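Local coordinates for protein fanconi-associated nuclease 1 homolog (Pseudomonas aeruginosa, PDB 5Y7Q) that belongs to the FAN1 family of nucleases, combining HTH, SAP and VRR-NUC regions in one chain that is modelled with bound nucleic acid, at residues D107-A110 and A111-L115; E169-L173 and A174-A178. All coordinates share one frame; numbering follows the deposited sequence.

How the interactions relate
Both contacts are local, formed between residues a few positions apart. In interaction 1, within the single helix 108-118 of the HTH region, a carboxylate before the helix accepts from N-H groups of its first turn, and the rest is mostly backbone and neutral amide bonding. Interaction 2 joins a short, weakly bonded strand, 171-172, to a short, weakly bonded helical turn, 173-176, in the SAP region; there a carboxylate within the turn reaches back to an N-H just before it, beside charge pairing and a CH-pi contact on a tryptophan. Each is partly buried, through Thr108, Ala111 and Val112 or Leu173 and Trp176, while Arg109 and Arg172 are exposed. The centres of interactions 1 and 2 lie about 23 Å apart, without touching.

Interaction 1 (D107-A110 and A111-L115); sequences DTRA and AVQPL
Arg109 and Gln113 sit one helical turn apart with their side chains alongside each other, pointing the same way. The amide NE2 of Gln113 reaches back to Arg109 O at 3.2 Å, with an N-H...O angle of 151°. The oxygen lies close to the amide plane, while the donor stands above the carbonyl plane. A bend at chi2 (-62°) folds the amide back along the helix, which also brings Gln113 NE2 to 3.5 Å from Arg109 CG. Arg109 O takes two weak backbone bonds as well, from Val112 N and Gln113 N.

The backbone beneath mixes two spacings. Val112 N donates to Thr108 O at 2.9 Å, and Ala111 N to Asp107 O at 3.3 Å, both bonds of alpha-helical span. Gln113 N is shared: besides its weak bond to Arg109 O it donates to Ala110 O, three residues back, at 3.2 Å. Pro114, lacking an N-H, cannot donate to Ala110 O and presents CD there at 3.6 Å, which helps explain the kink at this point.

At the other end Asp107 is the N-cap. Its OD1 accepts weak bonds from Arg109 N (2.9 Å) and Ala110 N (3.4 Å), meeting N-H groups that the first turn leaves without a backbone acceptor.

Beyond this turn, Arg109 forms a salt bridge with Glu97, and Thr108 OG1 bonds Leu100 O. The buried face leans on helix 78-89, with Val112 against Leu83, Ala111 against Ala79 and Ala111 O bonded to Ser80 OG, while Arg109 and Val112 touch Tyr185 of strand 184-187.

Interaction 2 (E169-L173 and A174-A178); sequences EARRL and AEWQA
Arg171 lays its aliphatic chain across Trp176, its CD carbon 3.6 Å from the centroid of the six-membered ring and only 7° off the ring normal, a CH-pi contact over one face. The two side chains cross at about a right angle. Because the arginine is extended from CG to NE, its guanidinium travels past the ring and remains oblique to it; there NH2 meets Glu169 OE2 in a long salt bridge of 3.6 Å. Nearer the backbone, Arg171 CB also packs on Glu175 CB at 3.7 Å.

The next arginine uses its charge differently. Glu175 OE2 accepts a fairly straight hydrogen bond from the backbone N of Arg172 (3.2 Å, 162°), received on the anti side of the carboxylate. The same oxygen lies 3.4 Å from Arg172 NE, but above one face of the guanidinium. The two flat groups are stacked, 12° apart, and the attraction is one of charge with no N-H aimed at the oxygen.

A glutamate bonding the backbone N three residues earlier resembles one half of a capping box, here where a short, weakly bonded strand, 171-172, passes into a short, weakly bonded helical turn, 173-176. That strand pairs antiparallel with strand 126-127 within the SAP region, Arg171 sharing backbone bonds with Leu127.

Within the turn, Leu173 O accepts from both Trp176 N (3.0 Å) and Gln177 N (3.2 Å), the first donor standing above the carbonyl plane. Leu173 packs against Leu127 and Phe180, and Trp176 NE1 gives a weak hydrogen bond to Leu127 O.

Interaction 1 (D107-A110 and A111-L115)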
ATOM      1  N   ASP A 107     -19.967 -23.221 -25.891  1.00 80.69           N
ATOM      2  CA  ASP A 107     -18.930 -24.233 -26.048  1.00 79.15           C
ATOM      3  C   ASP A 107     -17.545 -23.621 -25.891  1.00 71.64           C
ATOM      4  O   ASP A 107     -17.173 -22.698 -26.622  1.00 68.63           O
ATOM      5  CB  ASP A 107     -19.087 -24.875 -27.433  1.00 93.10           C
ATOM      6  CG  ASP A 107     -18.076 -25.980 -27.709  1.00100.59           C
ATOM      7  OD1 ASP A 107     -17.093 -26.140 -26.954  1.00 94.62           O
ATOM      8  OD2 ASP A 107     -18.274 -26.695 -28.720  1.00116.54           O
ATOM      9  N   THR A 108     -16.763 -24.166 -24.958  1.00 69.21           N
ATOM     10  CA  THR A 108     -15.447 -23.596 -24.690  1.00 68.24           C
ATOM     11  C   THR A 108     -14.456 -23.948 -25.782  1.00 64.53           C
ATOM     12  O   THR A 108     -13.706 -23.085 -26.235  1.00 63.54           O
ATOM     13  CB  THR A 108     -14.916 -24.075 -23.340  1.00 73.89           C
ATOM     14  OG1 THR A 108     -15.851 -23.723 -22.315  1.00 85.04           O
ATOM     15  CG2 THR A 108     -13.561 -23.429 -23.024  1.00 63.86           C
ATOM     16  N   ARG A 109     -14.446 -25.208 -26.223  1.00 79.15           N
ATOM     17  CA  ARG A 109     -13.483 -25.633 -27.235  1.00 79.03           C
ATOM     18  C   ARG A 109     -13.608 -24.790 -28.503  1.00 70.63           C
ATOM     19  O   ARG A 109     -12.608 -24.258 -29.024  1.00 70.22           O
ATOM     20  CB  ARG A 109     -13.677 -27.119 -27.522  1.00 86.21           C
ATOM     21  CG  ARG A 109     -12.479 -27.796 -28.165  1.00 90.77           C
ATOM     22  CD  ARG A 109     -12.589 -29.308 -28.063  1.00 97.52           C
ATOM     23  NE  ARG A 109     -12.583 -29.755 -26.676  1.00 98.02           N
ATOM     24  CZ  ARG A 109     -12.956 -30.966 -26.286  1.00107.32           C
ATOM     25  NH1 ARG A 109     -13.373 -31.854 -27.185  1.00113.70           N
ATOM     26  NH2 ARG A 109     -12.920 -31.287 -25.001  1.00104.78           N
ATOM     27  N   ALA A 110     -14.842 -24.610 -28.982  1.00 73.00           N
ATOM     28  CA  ALA A 110     -15.073 -23.736 -30.128  1.00 77.52           C
ATOM     29  C   ALA A 110     -14.514 -22.341 -29.873  1.00 78.96           C
ATOM     30  O   ALA A 110     -13.725 -21.824 -30.669  1.00 86.19           O
ATOM     31  CB  ALA A 110     -16.565 -23.677 -30.455  1.00 77.99           C
ATOM     32  N   ALA A 111     -14.862 -21.734 -28.739  1.00 74.90           N
ATOM     33  CA  ALA A 111     -14.429 -20.359 -28.506  1.00 74.70           C
ATOM     34  C   ALA A 111     -12.918 -20.247 -28.352  1.00 69.69           C
ATOM     35  O   ALA A 111     -12.351 -19.167 -28.571  1.00 65.61           O
ATOM     36  CB  ALA A 111     -15.130 -19.775 -27.273  1.00 64.12           C
ATOM     37  N   VAL A 112     -12.247 -21.329 -27.955  1.00 64.24           N
ATOM     38  CA  VAL A 112     -10.811 -21.231 -27.761  1.00 66.24           C
ATOM     39  C   VAL A 112     -10.022 -21.432 -29.057  1.00 75.17           C
ATOM     40  O   VAL A 112      -8.868 -20.975 -29.133  1.00 64.84           O
ATOM     41  CB  VAL A 112     -10.346 -22.215 -26.675  1.00 71.24           C
ATOM     42  CG1 VAL A 112     -10.183 -23.623 -27.242  1.00 68.48           C
ATOM     43  CG2 VAL A 112      -9.044 -21.732 -26.042  1.00 58.52           C
ATOM     44  N   GLN A 113     -10.594 -22.090 -30.082  1.00 75.22           N
ATOM     45  CA  GLN A 113      -9.809 -22.379 -31.295  1.00 78.61           C
ATOM     46  C   GLN A 113      -9.119 -21.159 -31.923  1.00 84.62           C
ATOM     47  O   GLN A 113      -7.910 -21.249 -32.215  1.00 79.65           O
ATOM     48  CB  GLN A 113     -10.682 -23.087 -32.341  1.00 76.52           C
ATOM     49  CG  GLN A 113     -11.259 -24.423 -31.880  1.00 82.72           C
ATOM     50  CD  GLN A 113     -10.203 -25.483 -31.544  1.00 94.57           C
ATOM     51  OE1 GLN A 113      -9.313 -25.801 -32.356  1.00102.75           O
ATOM     52  NE2 GLN A 113     -10.327 -26.069 -30.358  1.00 74.51           N
ATOM     53  N   PRO A 114      -9.784 -20.005 -32.136  1.00 88.82           N
ATOM     54  CA  PRO A 114      -9.064 -18.870 -32.746  1.00 85.15           C
ATOM     55  C   PRO A 114      -7.907 -18.366 -31.896  1.00 77.71           C
ATOM     56  O   PRO A 114      -6.913 -17.885 -32.460  1.00 76.82           O
ATOM     57  CB  PRO A 114     -10.153 -17.799 -32.917  1.00 73.45           C
ATOM     58  CG  PRO A 114     -11.434 -18.497 -32.753  1.00 78.64           C
ATOM     59  CD  PRO A 114     -11.170 -19.622 -31.808  1.00 82.12           C
ATOM     60  N   LEU A 115      -8.007 -18.480 -30.558  1.00 70.93           N
ATOM     61  CA  LEU A 115      -6.895 -18.143 -29.663  1.00 69.79           C
ATOM     62  C   LEU A 115      -5.729 -19.108 -29.831  1.00 65.34           C
ATOM     63  O   LEU A 115      -4.564 -18.695 -29.786  1.00 65.46           O
ATOM     64  CB  LEU A 115      -7.364 -18.132 -28.199  1.00 65.85           C
ATOM     65  CG  LEU A 115      -8.573 -17.227 -27.954  1.00 65.08           C
ATOM     66  CD1 LEU A 115      -9.112 -17.340 -26.552  1.00 62.99           C
ATOM     67  CD2 LEU A 115      -8.211 -15.789 -28.279  1.00 67.86           C
TER

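Interaction 2 (E169-L173 and A174-A178)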
ATOM      1  N   GLU A 169      11.586 -34.148 -14.581  1.00139.00           N
ATOM      2  CA  GLU A 169      11.411 -33.823 -15.993  1.00139.41           C
ATOM      3  C   GLU A 169       9.958 -33.452 -16.278  1.00133.80           C
ATOM      4  O   GLU A 169       9.029 -34.160 -15.869  1.00143.18           O
ATOM      5  CB  GLU A 169      11.874 -34.992 -16.883  1.00142.25           C
ATOM      6  CG  GLU A 169      10.886 -36.153 -17.088  1.00141.82           C
ATOM      7  CD  GLU A 169      11.352 -37.459 -16.465  1.00143.58           C
ATOM      8  OE1 GLU A 169      12.079 -38.233 -17.136  1.00145.61           O
ATOM      9  OE2 GLU A 169      10.982 -37.710 -15.298  1.00137.64           O
ATOM     10  N   ALA A 170       9.765 -32.319 -16.949  1.00124.01           N
ATOM     11  CA  ALA A 170       8.431 -31.862 -17.311  1.00110.61           C
ATOM     12  C   ALA A 170       7.922 -32.594 -18.552  1.00113.77           C
ATOM     13  O   ALA A 170       8.699 -33.064 -19.394  1.00121.94           O
ATOM     14  CB  ALA A 170       8.428 -30.352 -17.540  1.00 99.06           C
ATOM     15  N   ARG A 171       6.600 -32.697 -18.653  1.00103.01           N
ATOM     16  CA  ARG A 171       5.943 -33.476 -19.692  1.00 90.89           C
ATOM     17  C   ARG A 171       4.697 -32.718 -20.135  1.00 87.29           C
ATOM     18  O   ARG A 171       4.165 -31.890 -19.398  1.00 84.96           O
ATOM     19  CB  ARG A 171       5.565 -34.882 -19.179  1.00 90.74           C
ATOM     20  CG  ARG A 171       6.739 -35.700 -18.615  1.00107.68           C
ATOM     21  CD  ARG A 171       6.307 -36.854 -17.685  1.00116.54           C
ATOM     22  NE  ARG A 171       7.421 -37.764 -17.382  1.00123.48           N
ATOM     23  CZ  ARG A 171       7.282 -39.011 -16.928  1.00125.37           C
ATOM     24  NH1 ARG A 171       6.073 -39.520 -16.712  1.00123.27           N
ATOM     25  NH2 ARG A 171       8.354 -39.760 -16.697  1.00126.47           N
ATOM     26  N   ARG A 172       4.222 -33.010 -21.341  1.00 93.15           N
ATOM     27  CA  ARG A 172       2.864 -32.602 -21.668  1.00 84.28           C
ATOM     28  C   ARG A 172       1.903 -33.360 -20.752  1.00 81.86           C
ATOM     29  O   ARG A 172       2.262 -34.365 -20.132  1.00 83.95           O
ATOM     30  CB  ARG A 172       2.526 -32.876 -23.148  1.00 84.00           C
ATOM     31  CG  ARG A 172       3.588 -32.456 -24.183  1.00 87.40           C
ATOM     32  CD  ARG A 172       3.322 -33.046 -25.586  1.00 87.78           C
ATOM     33  NE  ARG A 172       4.443 -33.842 -26.111  1.00 95.93           N
ATOM     34  CZ  ARG A 172       4.363 -35.111 -26.558  1.00104.61           C
ATOM     35  NH1 ARG A 172       3.202 -35.768 -26.564  1.00104.25           N
ATOM     36  NH2 ARG A 172       5.450 -35.739 -27.018  1.00101.07           N
ATOM     37  N   LEU A 173       0.678 -32.846 -20.633  1.00 75.95           N
ATOM     38  CA  LEU A 173      -0.339 -33.562 -19.863  1.00 76.14           C
ATOM     39  C   LEU A 173      -0.569 -34.971 -20.407  1.00 82.11           C
ATOM     40  O   LEU A 173      -0.761 -35.916 -19.636  1.00 80.48           O
ATOM     41  CB  LEU A 173      -1.653 -32.778 -19.850  1.00 70.82           C
ATOM     42  CG  LEU A 173      -2.884 -33.500 -19.263  1.00 79.17           C
ATOM     43  CD1 LEU A 173      -2.615 -34.075 -17.878  1.00 83.92           C
ATOM     44  CD2 LEU A 173      -4.105 -32.586 -19.201  1.00 79.66           C
ATOM     45  N   ALA A 174      -0.564 -35.126 -21.737  1.00 87.93           N
ATOM     46  CA  ALA A 174      -0.746 -36.447 -22.331  1.00 94.88           C
ATOM     47  C   ALA A 174       0.367 -37.406 -21.920  1.00 96.48           C
ATOM     48  O   ALA A 174       0.129 -38.609 -21.765  1.00109.34           O
ATOM     49  CB  ALA A 174      -0.824 -36.334 -23.853  1.00103.63           C
ATOM     50  N   GLU A 175       1.586 -36.900 -21.736  1.00 85.03           N
ATOM     51  CA  GLU A 175       2.680 -37.741 -21.275  1.00 86.81           C
ATOM     52  C   GLU A 175       2.644 -38.014 -19.775  1.00 84.35           C
ATOM     53  O   GLU A 175       3.355 -38.911 -19.310  1.00 84.80           O
ATOM     54  CB  GLU A 175       4.025 -37.109 -21.637  1.00 95.93           C
ATOM     55  CG  GLU A 175       4.361 -37.115 -23.123  1.00100.59           C
ATOM     56  CD  GLU A 175       5.670 -36.400 -23.424  1.00106.25           C
ATOM     57  OE1 GLU A 175       6.636 -37.084 -23.852  1.00111.04           O
ATOM     58  OE2 GLU A 175       5.725 -35.156 -23.218  1.00102.25           O
ATOM     59  N   TRP A 176       1.867 -37.259 -18.996  1.00 81.24           N
ATOM     60  CA  TRP A 176       1.741 -37.588 -17.579  1.00 88.35           C
ATOM     61  C   TRP A 176       0.763 -38.742 -17.388  1.00 94.21           C
ATOM     62  O   TRP A 176       1.145 -39.825 -16.933  1.00100.42           O
ATOM     63  CB  TRP A 176       1.305 -36.368 -16.772  1.00 88.06           C
ATOM     64  CG  TRP A 176       2.396 -35.372 -16.439  1.00 86.98           C
ATOM     65  CD1 TRP A 176       2.477 -34.087 -16.873  1.00 79.95           C
ATOM     66  CD2 TRP A 176       3.527 -35.574 -15.579  1.00 89.93           C
ATOM     67  NE1 TRP A 176       3.592 -33.476 -16.357  1.00 76.77           N
ATOM     68  CE2 TRP A 176       4.254 -34.364 -15.556  1.00 77.94           C
ATOM     69  CE3 TRP A 176       4.004 -36.658 -14.839  1.00 96.68           C
ATOM     70  CZ2 TRP A 176       5.425 -34.205 -14.822  1.00 76.34           C
ATOM     71  CZ3 TRP A 176       5.169 -36.495 -14.107  1.00 95.97           C
ATOM     72  CH2 TRP A 176       5.860 -35.274 -14.100  1.00 85.49           C
ATOM     73  N   GLN A 177      -0.502 -38.530 -17.738  1.00 96.93           N
ATOM     74  CA  GLN A 177      -1.457 -39.625 -17.838  1.00110.67           C
ATOM     75  C   GLN A 177      -2.236 -39.500 -19.139  1.00112.79           C
ATOM     76  O   GLN A 177      -2.816 -38.445 -19.420  1.00114.56           O
ATOM     77  CB  GLN A 177      -2.407 -39.662 -16.638  1.00114.66           C
ATOM     78  CG  GLN A 177      -3.208 -38.409 -16.410  1.00114.27           C
ATOM     79  CD  GLN A 177      -4.468 -38.706 -15.633  1.00121.89           C
ATOM     80  OE1 GLN A 177      -4.946 -39.843 -15.640  1.00130.29           O
ATOM     81  NE2 GLN A 177      -5.016 -37.694 -14.959  1.00119.49           N
ATOM     82  N   ALA A 178      -2.249 -40.588 -19.925  1.00120.74           N
ATOM     83  CA  ALA A 178      -2.866 -40.591 -21.247  1.00107.78           C
ATOM     84  C   ALA A 178      -4.380 -40.773 -21.214  1.00115.55           C
ATOM     85  O   ALA A 178      -5.034 -40.509 -22.226  1.00100.29           O
ATOM     86  CB  ALA A 178      -2.239 -41.689 -22.114  1.00104.11           C
TER